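Local coordinates for protein beta-ketoacyl synthase (Burkholderia phymatum, PDB 4EWG) that probably catalyses the condensation step of fatty-acid chain elongation as a 3-oxoacyl-[acyl-carrier-protein] synthase of the thiolase-like superfamily, at residues S331-Y336 with W360-L365. Residues are numbered along the deposited sequence; the frame is centred on the assembly and turned at random.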
loop_
_atom_site.group_PDB
_atom_site.type_symbol
_atom_site.label_atom_id
_atom_site.label_comp_id
_atom_site.label_asym_id
_atom_site.label_seq_id
_atom_site.Cartn_x
_atom_site.Cartn_y
_atom_site.Cartn_z
ATOM N N SER A 331 -5.913 -26.595 8.534
ATOM C CA SER A 331 -4.710 -27.057 7.818
ATOM C C SER A 331 -4.043 -25.900 7.070
ATOM O O SER A 331 -4.617 -24.821 6.924
ATOM C CB SER A 331 -5.023 -28.215 6.860
ATOM O OG SER A 331 -5.826 -27.795 5.790
ATOM N N SER A 332 -2.811 -26.145 6.629
ATOM C CA SER A 332 -1.953 -25.130 6.017
ATOM C C SER A 332 -1.550 -25.557 4.641
ATOM O O SER A 332 -0.888 -26.577 4.487
ATOM C CB SER A 332 -0.699 -24.941 6.856
ATOM O OG SER A 332 0.227 -24.126 6.184
ATOM N N LEU A 333 -1.942 -24.774 3.634
ATOM C CA LEU A 333 -1.557 -25.032 2.257
ATOM C C LEU A 333 -0.091 -24.717 2.014
ATOM O O LEU A 333 0.457 -25.072 0.976
ATOM C CB LEU A 333 -2.444 -24.205 1.303
ATOM C CG LEU A 333 -3.903 -24.673 1.235
ATOM C CD1 LEU A 333 -4.818 -23.662 0.562
ATOM C CD2 LEU A 333 -4.015 -26.054 0.589
ATOM N N LYS A 334 0.543 -23.997 2.957
ATOM C CA LYS A 334 1.997 -23.695 2.857
ATOM C C LYS A 334 2.825 -24.959 2.970
ATOM O O LYS A 334 3.982 -24.988 2.575
ATOM C CB LYS A 334 2.438 -22.668 3.924
ATOM C CG LYS A 334 1.716 -21.306 3.829
ATOM C CD LYS A 334 2.373 -20.241 4.696
ATOM C CE LYS A 334 1.755 -18.864 4.498
ATOM N NZ LYS A 334 0.300 -18.731 4.764
ATOM N N SER A 335 2.227 -26.023 3.502
ATOM C CA SER A 335 2.853 -27.340 3.473
ATOM C C SER A 335 3.079 -27.873 2.053
ATOM O O SER A 335 3.902 -28.790 1.864
ATOM C CB SER A 335 2.015 -28.355 4.272
ATOM O OG SER A 335 0.791 -28.709 3.612
ATOM N N TYR A 336 2.338 -27.346 1.072
ATOM C CA TYR A 336 2.484 -27.747 -0.337
ATOM C C TYR A 336 3.288 -26.771 -1.138
ATOM O O TYR A 336 4.236 -27.159 -1.820
ATOM C CB TYR A 336 1.125 -27.855 -1.031
ATOM C CG TYR A 336 0.262 -28.932 -0.501
ATOM C CD1 TYR A 336 -0.520 -28.707 0.610
ATOM C CD2 TYR A 336 0.205 -30.178 -1.117
ATOM C CE1 TYR A 336 -1.321 -29.689 1.123
ATOM C CE2 TYR A 336 -0.618 -31.171 -0.620
ATOM C CZ TYR A 336 -1.372 -30.900 0.517
ATOM O OH TYR A 336 -2.185 -31.826 1.060
ATOM N N TRP A 360 -14.068 -30.837 0.371
ATOM C CA TRP A 360 -12.817 -31.595 0.367
ATOM C C TRP A 360 -11.695 -30.715 0.824
ATOM O O TRP A 360 -11.379 -29.700 0.191
ATOM C CB TRP A 360 -12.582 -32.106 -1.030
ATOM C CG TRP A 360 -11.392 -32.973 -1.191
ATOM C CD1 TRP A 360 -11.339 -34.370 -1.130
ATOM C CD2 TRP A 360 -10.036 -32.542 -1.503
ATOM N NE1 TRP A 360 -10.066 -34.815 -1.352
ATOM C CE2 TRP A 360 -9.230 -33.756 -1.586
ATOM C CE3 TRP A 360 -9.420 -31.301 -1.713
ATOM C CZ2 TRP A 360 -7.864 -33.717 -1.855
ATOM C CZ3 TRP A 360 -8.041 -31.273 -1.985
ATOM C CH2 TRP A 360 -7.284 -32.451 -2.055
ATOM N N TYR A 361 -11.081 -31.078 1.944
ATOM C CA TYR A 361 -10.119 -30.200 2.602
ATOM C C TYR A 361 -8.774 -30.899 2.751
ATOM O O TYR A 361 -8.634 -31.891 3.485
ATOM C CB TYR A 361 -10.678 -29.720 3.953
ATOM C CG TYR A 361 -11.871 -28.775 3.817
ATOM C CD1 TYR A 361 -13.138 -29.269 3.539
ATOM C CD2 TYR A 361 -11.724 -27.394 3.958
ATOM C CE1 TYR A 361 -14.226 -28.420 3.403
ATOM C CE2 TYR A 361 -12.812 -26.532 3.832
ATOM C CZ TYR A 361 -14.061 -27.051 3.552
ATOM O OH TYR A 361 -15.162 -26.217 3.422
ATOM N N ALA A 362 -7.778 -30.362 2.062
ATOM C CA ALA A 362 -6.440 -30.946 2.036
ATOM C C ALA A 362 -5.805 -30.998 3.438
ATOM O O ALA A 362 -5.983 -30.099 4.258
ATOM C CB ALA A 362 -5.532 -30.186 1.066
ATOM N N PRO A 363 -5.062 -32.052 3.712
ATOM C CA PRO A 363 -4.381 -32.113 4.989
ATOM C C PRO A 363 -3.133 -31.250 4.947
ATOM O O PRO A 363 -2.634 -30.936 3.855
ATOM C CB PRO A 363 -3.977 -33.580 5.065
ATOM C CG PRO A 363 -3.659 -33.933 3.661
ATOM C CD PRO A 363 -4.647 -33.148 2.824
ATOM N N THR A 364 -2.607 -30.901 6.103
ATOM C CA THR A 364 -1.248 -30.337 6.160
ATOM C C THR A 364 -0.239 -31.459 5.874
ATOM O O THR A 364 -0.149 -32.439 6.606
ATOM C CB THR A 364 -0.948 -29.680 7.519
ATOM O OG1 THR A 364 -1.887 -28.631 7.748
ATOM C CG2 THR A 364 0.462 -29.102 7.555
ATOM N N LEU A 365 0.485 -31.302 4.768
ATOM C CA LEU A 365 1.573 -32.214 4.366
ATOM C C LEU A 365 2.693 -32.178 5.394
ATOM O O LEU A 365 2.937 -31.131 6.019
ATOM C CB LEU A 365 2.128 -31.787 3.013
ATOM C CG LEU A 365 2.110 -32.795 1.877
ATOM C CD1 LEU A 365 0.676 -33.261 1.539
ATOM C CD2 LEU A 365 2.795 -32.207 0.653
#
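The backbones of Ser331 and Thr364 come within 5.0 Å between CA atoms, and those of Ser335 and Leu365 within 5.1 Å. In this thiolase-like fold the contact joins the end of strand 329-331 and the turn into helix 334-337 to the extended chain after helix 344-358. Four hydrogen bonds cross it, each using a side-chain hydroxyl on one side and a backbone group on the other. Ser331 OG donates to Ala362 O at 2.8 Å, almost in line with the carbonyl bond, and also pairs with Tyr301 OH. Ser332 N donates to Thr364 OG1 at 2.9 Å. With chi1 at -60°, Thr364 turns OG1 to Ser332 N, while its methyl CG2 packs on Ser335 CB. Ser332 OG accepts a weak capping bond from Lys334 N; its stronger partner is Gly306 O. Ser335 OG links both segments: it accepts from Leu365 N at 2.9 Å and donates to Ser332 O within the turn. The Tyr336 ring lies across the Leu365 side chain, whose CD2 makes a CH-pi contact over one face, 4.1 Å from the ring centroid, while CD1 packs against CE2 and OH. Pro363 O lies at the ring's edge, near its plane, and accepts from Tyr336 OH at 3.0 Å; the donor is tilted 18° from the carbonyl plane.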